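Local coordinates for protein histidinol dehydrogenase (Elizabethkingia anophelis NUHP1, PDB 6AN0) that probably catalyses the last step of histidine biosynthesis, the zinc-dependent oxidation of L-histidinol by two NAD+ through L-histidinaldehyde to L-histidine, at residues N96-H101 with Y365-N370; Q271-T277 with Q308-L314; G408-E412 with V427-L431. All blocks are in the same frame, centred on the assembly; numbering follows the deposited sequence. Where two conformers were deposited one is given.

Contact 1: residues N96-H101 with Y365-N370; sequences NIEKFH and YASGTN. With EDO (1,2-ethanediol), chain C.
Gly-368 lies against one side of the helix that carries residues 96-101, its CA 3.8 Å from the CA of Ile-97, and so seats the loop after helix 360-365 on helix 84-102. At phi 124° a side chain would be jammed against the carbonyl oxygen of Ser-367 and would also strike Asn-96 O; glycine fits both the turn of the chain and the closeness of the helix. Its carbonyl oxygen sits between two rings, meeting Phe-100 CD2 and His-101 CE1 obliquely, each at 3.3 Å, while Ile-97 CG1 packs on Gly-368 CA.

Asn-96, one helical turn before Phe-100, holds the loop. ND2 gives a hydrogen bond of 2.9 Å to Ala-366 O, the donor lying close to the direction of the C=O bond and the acceptor near the amide plane. An amide on a short side chain suits a helix flank that faces a backbone carbonyl.

His-101 has its ring swung back over its own helix: CG stands opposite the carbonyl carbon (chi1 -73°), which lets ND1 donate to Ile-97 O at 2.9 Å. That oxygen also takes the N-H of His-101, the two donors arriving from opposite faces of its plane. Asn-370 crosses the imidazole at about a right angle, its ND2 bonded to Met-146 O.

Ser-367 O bonds Thr-113, and Tyr-365, close to the zinc-binding Asp-364, bonds Glu-418, both of the second subunit. The ND1 bond implies a proton there, so a neutral ring would probably leave NE2 unprotonated, 3.2 Å from Asn-370 ND2.

Contact 2: residues Q271-T277 with Q308-L314; sequences QVILLTT and QSRGIVL
Ile-273 and Arg-310 lie side by side on one face of the sheet and point the same way, CD1 of the isoleucine resting 4.0 Å from CB of the arginine. The aliphatic part of Arg-310, extended from CG to NE, thus serves as a greasy neighbour. Two residues further along, Leu-275 repeats the pairing with Ile-312: CD2 packs at 3.7 Å against Ile-312 CB, and Phe-323 covers both.

These neighbouring strands of a six-stranded parallel sheet form a beta-alpha-beta crossover carrying two helices, 279-293 and 299-307. Backbone hydrogen bonds alternate between them, from Arg-310 N to Val-272 O through to Leu-314 N to Thr-276 O. On the other face Thr-276 crosses Val-313 obliquely, its OG1 3.5 Å from CG2 of the valine and bonded to Asp-278 O; Leu-282 lies over both. Beta-branched residues and leucine suit such a sheet, covered by helices on both faces.

At the start, Ser-309 OG accepts the N-H of Val-272 at 3.1 Å and also bonds Ala-305 O. Gln-271, extended (chi1 -176°), carries NE2 to Gln-308 O at 3.0 Å, almost straight at 176°, while OE1 pairs with Tyr-327. NE2 and Arg-310 NH1 share Gln-25 O, their amide and guanidinium planes 62° apart.

Contact 3: residues G408-E412 with V427-L431; sequences GPGIE and VSVRL
Gly-408 meets Val-427 where two helices, 401-417 and 421-435, run antiparallel, side by side, as a helical hairpin, the short segments crossing at -152° with their axes 10.0 Å apart. Any side chain on Gly-408 would press tightly on Val-427 CG1 and Leu-431 CD2; the bare backbone instead receives the valine, whose CG1 stands 3.6 Å from Gly-408 O. Pro-409, at a kink in the helix, turns its CB away and brings the CD side of its ring loosely to Leu-431 CD1. Lacking an N-H, proline suits a place where the bond to the preceding turn is missing.

Ile-411 faces the partner helix, its CG2 reaching Val-427 CG2 at 3.6 Å. Its side chain is about 6 Å from that of His-423, a probable zinc ligand on helix 421-435. Tyr-365 of the second subunit packs on this isoleucine, and Cys-359 of that subunit on Val-427.

Glu-412, extended beyond CG, shares Val-427 CG1 with Gly-408, its CG passing 3.8 Å away. Its carboxylate reaches towards Ser-428 and Leu-431; the serine was modelled in two conformers, so its close approach to OE1 is doubtful. Leu-431 comes from the opposite direction, and its CD1 lies 3.7 Å from Glu-412 OE1.

Along the chain, contact 2 falls wholly between the two segments of contact 1, and contact 3 follows both. Contacts 1 and 2 belong to the main body, with centres 29 Å apart and nearest atoms about 15 Å apart: one packs helix 84-102 against the loop after helix 360-365, the other joins two strands of the parallel sheet. Contact 3 lies far out, its centre 50 Å from contact 1 and 61 Å from contact 2, in the C-terminal helix pair. Contacts 1 and 3 both touch the second subunit, and a residue of contact 1 in one chain meets contact 3 of the other. The projecting helices thus reach the partner subunit near its zinc, consistent with active sites completed by both chains.

Contact 1: residues N96-H101 with Y365-N370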
loop_
_atom_site.group_PDB
_atom_site.type_symbol
_atom_site.label_atom_id
_atom_site.label_comp_id
_atom_site.label_asym_id
_atom_site.label_seq_id
_atom_site.Cartn_x
_atom_site.Cartn_y
_atom_site.Cartn_z
ATOM N N ASN A 96 -21.824 1.363 13.147
ATOM C CA ASN A 96 -21.183 2.615 12.756
ATOM C C ASN A 96 -19.965 2.370 11.884
ATOM O O ASN A 96 -19.753 3.078 10.892
ATOM C CB ASN A 96 -20.787 3.409 13.998
ATOM C CG ASN A 96 -21.979 4.000 14.704
ATOM O OD1 ASN A 96 -23.038 4.141 14.107
ATOM N ND2 ASN A 96 -21.819 4.344 15.980
ATOM N N ILE A 97 -19.139 1.386 12.256
ATOM C CA ILE A 97 -17.993 1.011 11.436
ATOM C C ILE A 97 -18.450 0.548 10.054
ATOM O O ILE A 97 -17.869 0.931 9.025
ATOM C CB ILE A 97 -17.169 -0.076 12.162
ATOM C CG1 ILE A 97 -16.521 0.507 13.425
ATOM C CG2 ILE A 97 -16.113 -0.678 11.222
ATOM C CD1 ILE A 97 -16.087 -0.552 14.459
ATOM N N GLU A 98 -19.497 -0.278 10.004
ATOM C CA GLU A 98 -19.976 -0.760 8.711
ATOM C C GLU A 98 -20.479 0.395 7.857
ATOM O O GLU A 98 -20.189 0.467 6.657
ATOM C CB GLU A 98 -21.089 -1.799 8.903
ATOM C CG GLU A 98 -21.516 -2.458 7.587
ATOM C CD GLU A 98 -22.556 -3.556 7.777
ATOM O OE1 GLU A 98 -23.134 -3.650 8.881
ATOM O OE2 GLU A 98 -22.792 -4.326 6.822
ATOM N N LYS A 99 -21.228 1.315 8.465
ATOM C CA LYS A 99 -21.787 2.424 7.700
ATOM C C LYS A 99 -20.685 3.292 7.097
ATOM O O LYS A 99 -20.742 3.657 5.913
ATOM C CB LYS A 99 -22.716 3.241 8.596
ATOM C CG LYS A 99 -23.513 4.296 7.870
ATOM C CD LYS A 99 -24.620 4.875 8.749
ATOM C CE LYS A 99 -25.323 6.023 8.036
ATOM N NZ LYS A 99 -26.312 6.703 8.925
ATOM N N PHE A 100 -19.662 3.621 7.889
ATOM C CA PHE A 100 -18.613 4.503 7.384
ATOM C C PHE A 100 -17.756 3.820 6.325
ATOM O O PHE A 100 -17.385 4.447 5.324
ATOM C CB PHE A 100 -17.719 4.999 8.532
ATOM C CG PHE A 100 -16.623 5.940 8.081
ATOM C CD1 PHE A 100 -16.943 7.171 7.521
ATOM C CD2 PHE A 100 -15.282 5.600 8.221
ATOM C CE1 PHE A 100 -15.953 8.061 7.102
ATOM C CE2 PHE A 100 -14.273 6.488 7.811
ATOM C CZ PHE A 100 -14.609 7.722 7.253
ATOM N N HIS A 101 -17.421 2.538 6.517
ATOM C CA HIS A 101 -16.580 1.881 5.513
ATOM C C HIS A 101 -17.356 1.555 4.249
ATOM O O HIS A 101 -16.772 1.537 3.156
ATOM C CB HIS A 101 -15.933 0.624 6.092
ATOM C CG HIS A 101 -14.847 0.941 7.063
ATOM N ND1 HIS A 101 -15.105 1.305 8.367
ATOM C CD2 HIS A 101 -13.507 1.038 6.898
ATOM C CE1 HIS A 101 -13.962 1.580 8.977
ATOM N NE2 HIS A 101 -12.978 1.430 8.105
ATOM N N TYR A 365 -13.337 2.971 19.392
ATOM C CA TYR A 365 -14.382 1.980 19.608
ATOM C C TYR A 365 -15.561 2.095 18.656
ATOM O O TYR A 365 -15.987 1.077 18.096
ATOM C CB TYR A 365 -14.903 2.056 21.051
ATOM C CG TYR A 365 -13.942 1.498 22.066
ATOM C CD1 TYR A 365 -13.725 0.128 22.161
ATOM C CD2 TYR A 365 -13.254 2.338 22.932
ATOM C CE1 TYR A 365 -12.846 -0.389 23.094
ATOM C CE2 TYR A 365 -12.377 1.833 23.866
ATOM C CZ TYR A 365 -12.168 0.472 23.937
ATOM O OH TYR A 365 -11.286 -0.026 24.868
ATOM N N ALA A 366 -16.128 3.290 18.466
ATOM C CA ALA A 366 -17.518 3.324 18.009
ATOM C C ALA A 366 -17.902 4.384 16.983
ATOM O O ALA A 366 -19.000 4.269 16.430
ATOM C CB ALA A 366 -18.450 3.483 19.220
ATOM N N SER A 367 -17.087 5.413 16.721
ATOM C CA SER A 367 -17.536 6.479 15.818
ATOM C C SER A 367 -17.726 5.973 14.393
ATOM O O SER A 367 -18.612 6.455 13.672
ATOM C CB SER A 367 -16.549 7.646 15.837
ATOM O OG SER A 367 -15.350 7.315 15.151
ATOM N N GLY A 368 -16.930 4.990 13.981
ATOM C CA GLY A 368 -17.000 4.422 12.654
ATOM C C GLY A 368 -15.698 4.476 11.887
ATOM O O GLY A 368 -15.525 3.712 10.925
ATOM N N THR A 369 -14.777 5.364 12.269
ATOM C CA THR A 369 -13.469 5.406 11.637
ATOM C C THR A 369 -12.663 4.185 12.066
ATOM O O THR A 369 -13.027 3.469 13.003
ATOM C CB THR A 369 -12.723 6.683 12.024
ATOM O OG1 THR A 369 -12.577 6.732 13.455
ATOM C CG2 THR A 369 -13.502 7.917 11.567
ATOM N N ASN A 370 -11.550 3.948 11.376
ATOM C CA ASN A 370 -10.724 2.779 11.667
ATOM C C ASN A 370 -9.608 3.132 12.646
ATOM O O ASN A 370 -8.899 4.120 12.446
ATOM C CB ASN A 370 -10.112 2.220 10.386
ATOM C CG ASN A 370 -9.839 0.751 10.495
ATOM O OD1 ASN A 370 -8.946 0.332 11.235
ATOM N ND2 ASN A 370 -10.644 -0.051 9.802
HETATM C C1 EDO C . -20.442 -6.854 8.271
HETATM O O1 EDO C . -20.407 -6.709 6.846
HETATM C C2 EDO C . -19.939 -8.232 8.678
HETATM O O2 EDO C . -20.908 -9.244 8.373
#

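Contact 2: residues Q271-T277 with Q308-L314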
loop_
_atom_site.group_PDB
_atom_site.type_symbol
_atom_site.label_atom_id
_atom_site.label_comp_id
_atom_site.label_asym_id
_atom_site.label_seq_id
_atom_site.Cartn_x
_atom_site.Cartn_y
_atom_site.Cartn_z
ATOM N N GLN A 271 3.504 7.264 23.467
ATOM C CA GLN A 271 3.978 8.629 23.637
ATOM C C GLN A 271 2.818 9.589 23.446
ATOM O O GLN A 271 1.992 9.403 22.542
ATOM C CB GLN A 271 5.095 8.981 22.643
ATOM C CG GLN A 271 5.673 10.382 22.864
ATOM C CD GLN A 271 6.807 10.717 21.916
ATOM O OE1 GLN A 271 6.650 10.641 20.703
ATOM N NE2 GLN A 271 7.969 11.081 22.473
ATOM N N VAL A 272 2.757 10.620 24.281
ATOM C CA VAL A 272 1.768 11.672 24.077
ATOM C C VAL A 272 2.481 13.016 23.985
ATOM O O VAL A 272 3.513 13.253 24.625
ATOM C CB VAL A 272 0.673 11.690 25.175
ATOM C CG1 VAL A 272 0.133 10.277 25.429
ATOM C CG2 VAL A 272 1.189 12.317 26.468
ATOM N N ILE A 273 1.918 13.901 23.162
ATOM C CA ILE A 273 2.441 15.242 22.945
ATOM C C ILE A 273 1.294 16.212 23.154
ATOM O O ILE A 273 0.238 16.058 22.530
ATOM C CB ILE A 273 3.021 15.412 21.526
ATOM C CG1 ILE A 273 4.081 14.343 21.239
ATOM C CG2 ILE A 273 3.604 16.815 21.361
ATOM C CD1 ILE A 273 5.355 14.546 21.998
ATOM N N LEU A 274 1.487 17.193 24.036
ATOM C CA LEU A 274 0.516 18.267 24.245
ATOM C C LEU A 274 1.126 19.589 23.786
ATOM O O LEU A 274 2.158 20.017 24.312
ATOM C CB LEU A 274 0.096 18.347 25.718
ATOM C CG LEU A 274 -0.763 19.545 26.153
ATOM C CD1 LEU A 274 -2.086 19.586 25.393
ATOM C CD2 LEU A 274 -1.017 19.514 27.660
ATOM N N LEU A 275 0.494 20.222 22.798
ATOM C CA LEU A 275 0.863 21.551 22.327
ATOM C C LEU A 275 -0.210 22.523 22.791
ATOM O O LEU A 275 -1.398 22.274 22.563
ATOM C CB LEU A 275 0.971 21.593 20.796
ATOM C CG LEU A 275 1.857 20.559 20.094
ATOM C CD1 LEU A 275 1.844 20.819 18.591
ATOM C CD2 LEU A 275 3.275 20.609 20.634
ATOM N N THR A 276 0.188 23.602 23.467
ATOM C CA THR A 276 -0.779 24.604 23.907
ATOM C C THR A 276 -0.343 25.980 23.427
ATOM O O THR A 276 0.846 26.224 23.198
ATOM C CB THR A 276 -0.958 24.633 25.446
ATOM O OG1 THR A 276 0.217 25.171 26.062
ATOM C CG2 THR A 276 -1.213 23.248 26.004
ATOM N N THR A 277 -1.314 26.887 23.276
ATOM C CA THR A 277 -0.981 28.261 22.918
ATOM C C THR A 277 -0.725 29.163 24.121
ATOM O O THR A 277 -0.349 30.321 23.919
ATOM C CB THR A 277 -2.071 28.904 22.044
ATOM O OG1 THR A 277 -3.347 28.827 22.697
ATOM C CG2 THR A 277 -2.139 28.221 20.685
ATOM N N GLN A 308 8.443 9.723 28.651
ATOM C CA GLN A 308 8.906 10.044 27.306
ATOM C C GLN A 308 8.014 11.063 26.604
ATOM O O GLN A 308 8.233 11.353 25.424
ATOM C CB GLN A 308 8.988 8.770 26.454
ATOM C CG GLN A 308 9.520 7.535 27.170
ATOM C CD GLN A 308 11.047 7.481 27.243
ATOM O OE1 GLN A 308 11.761 8.079 26.422
ATOM N NE2 GLN A 308 11.553 6.749 28.233
ATOM N N SER A 309 7.030 11.617 27.301
ATOM C CA SER A 309 6.061 12.535 26.720
ATOM C C SER A 309 6.486 13.985 26.943
ATOM O O SER A 309 7.381 14.280 27.739
ATOM C CB SER A 309 4.675 12.258 27.310
ATOM O OG SER A 309 4.263 10.944 26.952
ATOM N N ARG A 310 5.846 14.903 26.208
ATOM C CA ARG A 310 6.278 16.297 26.180
ATOM C C ARG A 310 5.071 17.222 26.143
ATOM O O ARG A 310 4.146 16.991 25.364
ATOM C CB ARG A 310 7.166 16.583 24.955
ATOM C CG ARG A 310 8.298 15.586 24.752
ATOM C CD ARG A 310 9.268 16.017 23.672
ATOM N NE ARG A 310 10.433 15.138 23.664
ATOM C CZ ARG A 310 10.624 14.154 22.793
ATOM N NH1 ARG A 310 9.739 13.935 21.832
ATOM N NH2 ARG A 310 11.716 13.400 22.872
ATOM N N GLY A 311 5.089 18.263 26.971
ATOM C CA GLY A 311 4.176 19.392 26.840
ATOM C C GLY A 311 4.931 20.619 26.352
ATOM O O GLY A 311 5.965 20.989 26.915
ATOM N N ILE A 312 4.406 21.241 25.297
ATOM C CA ILE A 312 5.115 22.306 24.594
ATOM C C ILE A 312 4.185 23.497 24.420
ATOM O O ILE A 312 3.070 23.349 23.910
ATOM C CB ILE A 312 5.631 21.816 23.226
ATOM C CG1 ILE A 312 6.449 20.531 23.405
ATOM C CG2 ILE A 312 6.452 22.913 22.540
ATOM C CD1 ILE A 312 6.813 19.834 22.114
ATOM N N VAL A 313 4.650 24.678 24.820
ATOM C CA VAL A 313 3.928 25.924 24.579
ATOM C C VAL A 313 4.474 26.575 23.317
ATOM O O VAL A 313 5.685 26.797 23.191
ATOM C CB VAL A 313 4.025 26.882 25.779
ATOM C CG1 VAL A 313 3.313 28.182 25.450
ATOM C CG2 VAL A 313 3.413 26.244 27.005
ATOM N N LEU A 314 3.582 26.876 22.381
ATOM C CA LEU A 314 3.905 27.558 21.137
ATOM C C LEU A 314 2.909 28.694 20.944
ATOM O O LEU A 314 1.732 28.552 21.287
ATOM C CB LEU A 314 3.861 26.573 19.948
ATOM C CG LEU A 314 4.887 25.432 19.992
ATOM C CD1 LEU A 314 4.587 24.333 18.953
ATOM C CD2 LEU A 314 6.311 25.978 19.828
#

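Contact 3: residues G408-E412 with V427-L431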
loop_
_atom_site.group_PDB
_atom_site.type_symbol
_atom_site.label_atom_id
_atom_site.label_comp_id
_atom_site.label_asym_id
_atom_site.label_seq_id
_atom_site.Cartn_x
_atom_site.Cartn_y
_atom_site.Cartn_z
ATOM N N GLY A 408 -2.735 5.954 -32.360
ATOM C CA GLY A 408 -1.795 5.015 -32.933
ATOM C C GLY A 408 -0.486 5.604 -33.441
ATOM O O GLY A 408 0.606 5.145 -33.079
ATOM N N PRO A 409 -0.564 6.608 -34.315
ATOM C CA PRO A 409 0.686 7.206 -34.827
ATOM C C PRO A 409 1.591 7.733 -33.722
ATOM O O PRO A 409 2.814 7.545 -33.790
ATOM C CB PRO A 409 0.185 8.321 -35.752
ATOM C CG PRO A 409 -1.168 7.858 -36.195
ATOM C CD PRO A 409 -1.755 7.142 -35.008
ATOM N N GLY A 410 1.023 8.359 -32.689
ATOM C CA GLY A 410 1.840 8.828 -31.577
ATOM C C GLY A 410 2.539 7.701 -30.830
ATOM O O GLY A 410 3.715 7.815 -30.481
ATOM N N ILE A 411 1.816 6.609 -30.556
ATOM C CA ILE A 411 2.413 5.436 -29.913
ATOM C C ILE A 411 3.585 4.909 -30.739
ATOM O O ILE A 411 4.659 4.598 -30.205
ATOM C CB ILE A 411 1.349 4.344 -29.708
ATOM C CG1 ILE A 411 0.249 4.835 -28.770
ATOM C CG2 ILE A 411 1.998 3.044 -29.174
ATOM C CD1 ILE A 411 -0.997 3.996 -28.830
ATOM N N GLU A 412 3.387 4.777 -32.053
ATOM C CA GLU A 412 4.464 4.321 -32.929
ATOM C C GLU A 412 5.724 5.172 -32.775
ATOM O O GLU A 412 6.839 4.637 -32.727
ATOM C CB GLU A 412 4.000 4.330 -34.389
ATOM C CG GLU A 412 2.923 3.303 -34.750
ATOM C CD GLU A 412 2.569 3.340 -36.236
ATOM O OE1 GLU A 412 2.288 2.275 -36.824
ATOM O OE2 GLU A 412 2.581 4.440 -36.822
ATOM N N VAL A 427 0.745 -1.795 -32.977
ATOM C CA VAL A 427 -0.131 -0.733 -33.472
ATOM C C VAL A 427 -0.241 -0.795 -34.993
ATOM O O VAL A 427 -1.339 -0.732 -35.557
ATOM C CB VAL A 427 0.387 0.646 -33.009
ATOM C CG1 VAL A 427 -0.431 1.788 -33.663
ATOM C CG2 VAL A 427 0.368 0.761 -31.498
ATOM N N SER A 428 0.901 -0.949 -35.670
ATOM C CA SER A 428 0.922 -0.894 -37.129
ATOM C C SER A 428 -0.038 -1.900 -37.759
ATOM O O SER A 428 -0.723 -1.576 -38.735
ATOM C CB SER A 428 2.347 -1.120 -37.636
ATOM O OG SER A 428 3.242 -0.210 -37.016
ATOM N N VAL A 429 -0.119 -3.120 -37.214
ATOM C CA VAL A 429 -0.992 -4.115 -37.838
ATOM C C VAL A 429 -2.463 -3.722 -37.728
ATOM O O VAL A 429 -3.256 -4.011 -38.634
ATOM C CB VAL A 429 -0.736 -5.521 -37.263
ATOM C CG1 VAL A 429 0.677 -5.963 -37.593
ATOM C CG2 VAL A 429 -1.005 -5.569 -35.751
ATOM N N ARG A 430 -2.859 -3.055 -36.644
ATOM C CA ARG A 430 -4.235 -2.566 -36.559
ATOM C C ARG A 430 -4.496 -1.470 -37.590
ATOM O O ARG A 430 -5.510 -1.498 -38.296
ATOM C CB ARG A 430 -4.546 -2.054 -35.150
ATOM C CG ARG A 430 -5.154 -3.083 -34.201
ATOM C CD ARG A 430 -4.090 -3.680 -33.309
ATOM N NE ARG A 430 -4.621 -4.506 -32.220
ATOM C CZ ARG A 430 -3.858 -5.284 -31.458
ATOM N NH1 ARG A 430 -2.547 -5.321 -31.674
ATOM N NH2 ARG A 430 -4.385 -6.019 -30.478
ATOM N N LEU A 431 -3.591 -0.494 -37.689
ATOM C CA LEU A 431 -3.804 0.608 -38.625
ATOM C C LEU A 431 -3.865 0.111 -40.062
ATOM O O LEU A 431 -4.727 0.539 -40.835
ATOM C CB LEU A 431 -2.703 1.651 -38.474
ATOM C CG LEU A 431 -2.509 2.241 -37.083
ATOM C CD1 LEU A 431 -1.333 3.212 -37.081
ATOM C CD2 LEU A 431 -3.791 2.909 -36.566
#